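Local coordinates for teicoplanin pseudoaglycone deacetylases Orf2 (Actinoplanes teichomyceticus, PDB 3DFF), which probably removes the acetyl group from a sugar of the teicoplanin pseudoaglycone by zinc-dependent hydrolysis, a step in making this lipoglycopeptide antibiotic, at residues A89-R94 with R141-E146; V153-I158 with P162-T167. All blocks are in the same frame, centred on the assembly; numbering follows the deposited sequence.

Contact 1: residues A89-R94 with R141-E146; sequences AHRHGR and RSIIDE
R91 reaches from the edge strand 89-92 to helix 126-147 and takes the carboxylate of E146 end-on, one nitrogen to each oxygen. The two bonds of this salt bridge are unequal. NH1 of R91 lies 2.8 Å from OE2 of E146 with an N-H...O angle of 165°. NH2 of R91 is 3.3 Å from OE1 of E146, and its bond is more bent. The guanidinium and carboxylate planes are 61° apart, so the pair is not the coplanar fork: OE2 lies in the guanidinium plane, yet NH1 meets that oxygen from above the carboxylate plane. I143, one helical turn before E146, supplies the apolar part. Its CG1 packs over one face of the guanidinium, toward the rim, 3.7 Å from NE of R91. Both charged chains are stretched out: CG of R91 stands anti to the backbone N (chi1 -179°), and the extended chain from there to NE carries the guanidinium past I143 to E146, across segments whose nearest CA atoms, of R91 and I143, are 9.7 Å apart. Further out, the neighbouring strand 37-42 fixes the base of the arginine through backbone bonds of R91 with V40 and T42, and Y41 touches both R91 and I143. R94 adds salt bridges to D139 and E135 of the same helix. This is an alpha/beta fold with a Rossmann-like parallel part (strand order 3-2-1-4-5) in a mixed sheet, its edge strand clamped to a helix on one face.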
loop_
_atom_site.group_PDB
_atom_site.type_symbol
_atom_site.label_atom_id
_atom_site.label_comp_id
_atom_site.label_asym_id
_atom_site.label_seq_id
_atom_site.Cartn_x
_atom_site.Cartn_y
_atom_site.Cartn_z
ATOM N N ALA A 89 11.534 10.154 -2.991
ATOM C CA ALA A 89 11.052 10.188 -4.393
ATOM C C ALA A 89 9.792 9.348 -4.599
ATOM O O ALA A 89 9.559 8.369 -3.878
ATOM C CB ALA A 89 12.152 9.690 -5.339
ATOM N N HIS A 90 9.010 9.706 -5.623
ATOM C CA HIS A 90 7.754 9.006 -5.945
ATOM C C HIS A 90 7.779 8.550 -7.388
ATOM O O HIS A 90 8.472 9.153 -8.221
ATOM C CB HIS A 90 6.564 9.949 -5.760
ATOM C CG HIS A 90 6.621 11.171 -6.629
ATOM N ND1 HIS A 90 6.001 11.248 -7.859
ATOM C CD2 HIS A 90 7.252 12.357 -6.452
ATOM C CE1 HIS A 90 6.235 12.434 -8.399
ATOM N NE2 HIS A 90 7.002 13.122 -7.570
ATOM N N ARG A 91 6.988 7.521 -7.682
ATOM C CA ARG A 91 6.751 7.043 -9.043
ATOM C C ARG A 91 5.322 6.502 -9.106
ATOM O O ARG A 91 4.963 5.593 -8.360
ATOM C CB ARG A 91 7.758 5.957 -9.432
ATOM C CG ARG A 91 7.592 5.427 -10.864
ATOM C CD ARG A 91 8.827 4.664 -11.283
ATOM N NE ARG A 91 8.718 4.091 -12.622
ATOM C CZ ARG A 91 9.734 4.016 -13.480
ATOM N NH1 ARG A 91 10.927 4.504 -13.150
ATOM N NH2 ARG A 91 9.560 3.460 -14.666
ATOM N N HIS A 92 4.519 7.064 -10.000
ATOM C CA HIS A 92 3.104 6.716 -10.061
ATOM C C HIS A 92 2.790 5.762 -11.211
ATOM O O HIS A 92 2.926 6.118 -12.393
ATOM C CB HIS A 92 2.262 7.986 -10.140
ATOM C CG HIS A 92 2.295 8.810 -8.888
ATOM N ND1 HIS A 92 2.029 10.160 -8.869
ATOM C CD2 HIS A 92 2.576 8.462 -7.609
ATOM C CE1 HIS A 92 2.115 10.603 -7.623
ATOM N NE2 HIS A 92 2.464 9.595 -6.845
ATOM N N GLY A 93 2.368 4.551 -10.861
ATOM C CA GLY A 93 2.112 3.479 -11.823
ATOM C C GLY A 93 0.841 3.674 -12.637
ATOM O O GLY A 93 0.094 4.645 -12.413
ATOM N N ARG A 94 0.611 2.733 -13.555
ATOM C CA ARG A 94 -0.418 2.833 -14.584
ATOM C C ARG A 94 -1.700 2.066 -14.257
ATOM O O ARG A 94 -2.673 2.147 -15.003
ATOM C CB ARG A 94 0.140 2.268 -15.910
ATOM C CG ARG A 94 0.320 0.771 -15.920
ATOM C CD ARG A 94 0.826 0.309 -17.289
ATOM N NE ARG A 94 1.448 -1.001 -17.229
ATOM C CZ ARG A 94 0.887 -2.143 -17.606
ATOM N NH1 ARG A 94 -0.363 -2.188 -18.078
ATOM N NH2 ARG A 94 1.601 -3.254 -17.506
ATOM N N ARG A 141 9.420 -5.584 -12.517
ATOM C CA ARG A 141 10.693 -6.068 -13.082
ATOM C C ARG A 141 11.415 -4.964 -13.833
ATOM O O ARG A 141 12.625 -4.786 -13.667
ATOM C CB ARG A 141 10.460 -7.277 -13.976
ATOM C CG ARG A 141 10.436 -8.594 -13.187
ATOM C CD ARG A 141 10.499 -9.808 -14.098
ATOM N NE ARG A 141 9.320 -9.884 -14.957
ATOM C CZ ARG A 141 8.172 -10.459 -14.606
ATOM N NH1 ARG A 141 8.044 -11.059 -13.429
ATOM N NH2 ARG A 141 7.153 -10.462 -15.444
ATOM N N SER A 142 10.662 -4.188 -14.607
ATOM C CA SER A 142 11.219 -3.064 -15.360
ATOM C C SER A 142 11.813 -2.024 -14.423
ATOM O O SER A 142 12.922 -1.546 -14.649
ATOM C CB SER A 142 10.157 -2.444 -16.269
ATOM O OG SER A 142 9.732 -3.401 -17.218
ATOM N N ILE A 143 11.094 -1.705 -13.344
ATOM C CA ILE A 143 11.548 -0.719 -12.383
ATOM C C ILE A 143 12.779 -1.219 -11.613
ATOM O O ILE A 143 13.695 -0.445 -11.346
ATOM C CB ILE A 143 10.397 -0.289 -11.434
ATOM C CG1 ILE A 143 9.338 0.478 -12.224
ATOM C CG2 ILE A 143 10.907 0.568 -10.289
ATOM C CD1 ILE A 143 7.970 0.462 -11.568
ATOM N N ILE A 144 12.804 -2.504 -11.282
ATOM C CA ILE A 144 13.983 -3.105 -10.658
ATOM C C ILE A 144 15.207 -2.943 -11.574
ATOM O O ILE A 144 16.277 -2.590 -11.102
ATOM C CB ILE A 144 13.762 -4.584 -10.281
ATOM C CG1 ILE A 144 12.841 -4.698 -9.063
ATOM C CG2 ILE A 144 15.080 -5.289 -9.957
ATOM C CD1 ILE A 144 12.291 -6.089 -8.852
ATOM N N ASP A 145 15.038 -3.184 -12.871
ATOM C CA ASP A 145 16.157 -3.015 -13.820
ATOM C C ASP A 145 16.644 -1.563 -13.871
ATOM O O ASP A 145 17.853 -1.286 -13.930
ATOM C CB ASP A 145 15.759 -3.502 -15.216
ATOM C CG ASP A 145 15.685 -5.014 -15.313
ATOM O OD1 ASP A 145 16.322 -5.703 -14.490
ATOM O OD2 ASP A 145 14.996 -5.523 -16.230
ATOM N N GLU A 146 15.694 -0.640 -13.844
ATOM C CA GLU A 146 15.962 0.779 -13.972
ATOM C C GLU A 146 16.550 1.377 -12.692
ATOM O O GLU A 146 17.504 2.157 -12.739
ATOM C CB GLU A 146 14.664 1.491 -14.353
ATOM C CG GLU A 146 14.792 2.961 -14.687
ATOM C CD GLU A 146 13.448 3.560 -15.070
ATOM O OE1 GLU A 146 12.609 2.821 -15.628
ATOM O OE2 GLU A 146 13.231 4.759 -14.802
#

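Contact 2: residues V153-I158 with P162-T167; sequences VTCAAI and PDHEAT. With ZN (zinc ion), chain B.
H164 projects from the start of helix 162-178 with its CB against the methyl of A157, the two CB atoms 3.7 Å apart, while its imidazole runs on to the zinc. With CG anti to the carbonyl carbon (chi1 -76°), the ring passes A157, whose CA lies at its edge, and NE2 of H164 binds zinc at 2.1 Å. SG of C155 stands oblique to this ring, 4.7 Å from its centroid and 43° off the normal, and packs 3.3 Å from the backbone O of H164. Farther along, T154 and T167 cross at an angle, CG2 of T167 lying 3.5 Å from OG1 of T154, a hydroxyl bonded to O of I13. The T167 hydroxyl turns back to its own helix: OG1 of T167 is 2.8 Å from O of D163, which also accepts T167 N from the opposite face. At the outer side a water links A157 O to OE2 of E165. H16, D19 and two waters complete the metal site. Because D187 accepts from ND1 of H164, the imidazole is held at both nitrogens; this fixes its rotation and probably makes NE2 a stronger donor to zinc.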
loop_
_atom_site.group_PDB
_atom_site.type_symbol
_atom_site.label_atom_id
_atom_site.label_comp_id
_atom_site.label_asym_id
_atom_site.label_seq_id
_atom_site.Cartn_x
_atom_site.Cartn_y
_atom_site.Cartn_z
ATOM N N VAL A 153 10.577 -3.227 -0.314
ATOM C CA VAL A 153 9.565 -3.433 0.735
ATOM C C VAL A 153 8.185 -3.180 0.145
ATOM O O VAL A 153 7.985 -2.197 -0.554
ATOM C CB VAL A 153 9.768 -2.538 1.969
ATOM C CG1 VAL A 153 8.886 -3.012 3.127
ATOM C CG2 VAL A 153 11.257 -2.559 2.430
ATOM N N THR A 154 7.253 -4.068 0.456
ATOM C CA THR A 154 5.878 -3.913 -0.031
ATOM C C THR A 154 4.922 -4.375 1.063
ATOM O O THR A 154 5.355 -4.625 2.189
ATOM C CB THR A 154 5.641 -4.676 -1.343
ATOM O OG1 THR A 154 4.385 -4.235 -1.884
ATOM C CG2 THR A 154 5.620 -6.185 -1.131
ATOM N N CYS A 155 3.630 -4.476 0.749
ATOM C CA CYS A 155 2.647 -4.729 1.800
ATOM C C CYS A 155 2.451 -6.211 2.071
ATOM O O CYS A 155 2.547 -7.048 1.164
ATOM C CB CYS A 155 1.308 -4.108 1.424
ATOM S SG CYS A 155 0.633 -4.736 -0.154
ATOM N N ALA A 156 2.140 -6.544 3.331
ATOM C CA ALA A 156 1.729 -7.906 3.659
ATOM C C ALA A 156 0.321 -8.268 3.155
ATOM O O ALA A 156 -0.016 -9.448 3.082
ATOM C CB ALA A 156 1.792 -8.113 5.189
ATOM N N ALA A 157 -0.481 -7.254 2.831
ATOM C CA ALA A 157 -1.888 -7.417 2.451
ATOM C C ALA A 157 -2.731 -7.973 3.604
ATOM O O ALA A 157 -3.707 -8.677 3.390
ATOM C CB ALA A 157 -2.069 -8.262 1.146
ATOM N N ILE A 158 -2.356 -7.614 4.827
ATOM C CA ILE A 158 -3.271 -7.786 5.958
ATOM C C ILE A 158 -4.532 -6.977 5.645
ATOM O O ILE A 158 -4.449 -5.832 5.182
ATOM C CB ILE A 158 -2.597 -7.338 7.258
ATOM C CG1 ILE A 158 -1.460 -8.304 7.607
ATOM C CG2 ILE A 158 -3.608 -7.238 8.428
ATOM C CD1 ILE A 158 -0.428 -7.718 8.576
ATOM N N PRO A 162 -7.994 -6.725 -2.423
ATOM C CA PRO A 162 -7.492 -7.374 -3.649
ATOM C C PRO A 162 -6.284 -6.657 -4.284
ATOM O O PRO A 162 -5.382 -7.313 -4.848
ATOM C CB PRO A 162 -8.688 -7.302 -4.595
ATOM C CG PRO A 162 -9.898 -7.151 -3.714
ATOM C CD PRO A 162 -9.459 -6.511 -2.441
ATOM N N ASP A 163 -6.278 -5.331 -4.220
ATOM C CA ASP A 163 -5.191 -4.548 -4.789
ATOM C C ASP A 163 -3.915 -4.750 -3.977
ATOM O O ASP A 163 -2.804 -4.707 -4.523
ATOM C CB ASP A 163 -5.538 -3.059 -4.811
ATOM C CG ASP A 163 -6.614 -2.707 -5.847
ATOM O OD1 ASP A 163 -6.876 -3.526 -6.753
ATOM O OD2 ASP A 163 -7.165 -1.587 -5.772
ATOM N N HIS A 164 -4.065 -4.931 -2.667
ATOM C CA HIS A 164 -2.913 -5.198 -1.798
ATOM C C HIS A 164 -2.346 -6.572 -2.076
ATOM O O HIS A 164 -1.120 -6.740 -2.143
ATOM C CB HIS A 164 -3.298 -5.081 -0.321
ATOM C CG HIS A 164 -3.448 -3.665 0.142
ATOM N ND1 HIS A 164 -2.959 -3.224 1.358
ATOM C CD2 HIS A 164 -4.025 -2.588 -0.448
ATOM C CE1 HIS A 164 -3.224 -1.935 1.488
ATOM N NE2 HIS A 164 -3.875 -1.523 0.410
ATOM N N GLU A 165 -3.233 -7.559 -2.240
ATOM C CA GLU A 165 -2.781 -8.917 -2.582
ATOM C C GLU A 165 -2.114 -8.962 -3.954
ATOM O O GLU A 165 -1.080 -9.611 -4.098
ATOM C CB GLU A 165 -3.942 -9.913 -2.496
ATOM C CG GLU A 165 -4.461 -10.020 -1.079
ATOM C CD GLU A 165 -5.473 -11.122 -0.869
ATOM O OE1 GLU A 165 -6.034 -11.640 -1.856
ATOM O OE2 GLU A 165 -5.715 -11.461 0.306
ATOM N N ALA A 166 -2.679 -8.278 -4.941
ATOM C CA ALA A 166 -2.052 -8.237 -6.286
ATOM C C ALA A 166 -0.664 -7.603 -6.238
ATOM O O ALA A 166 0.276 -8.104 -6.869
ATOM C CB ALA A 166 -2.934 -7.472 -7.251
ATOM N N THR A 167 -0.524 -6.514 -5.485
ATOM C CA THR A 167 0.751 -5.814 -5.370
ATOM C C THR A 167 1.786 -6.727 -4.723
ATOM O O THR A 167 2.918 -6.863 -5.214
ATOM C CB THR A 167 0.572 -4.536 -4.531
ATOM O OG1 THR A 167 -0.316 -3.649 -5.233
ATOM C CG2 THR A 167 1.916 -3.846 -4.308
HETATM ZN ZN ZN B . -4.493 0.508 0.159
HETATM O O HOH W 1 -3.810 -11.297 2.233
HETATM O O HOH W 2 -5.038 2.521 0.477
HETATM O O HOH W 3 -6.255 -0.056 0.926
#

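From the N terminus, the chain lays down strands 9-14 and 37-42 before reaching strand 89-92, the sheet's outer edge on that side. Contact 1 then closes a loop of 46 residues by bringing helix 126-147 back to that edge. The chain goes on into strand 151-155, beside strand 9-14 in the sheet interior, and contact 2 closes the short loop 156-161 between this strand and helix 162-178, opening the crossover to strand 182-185. The contacts are in series, neither nested nor crossed. The centres of contact 1 and contact 2 lie about 16 Å apart, and the two do not touch; the common sheet joins them, contact 1 at its edge and contact 2 near the zinc.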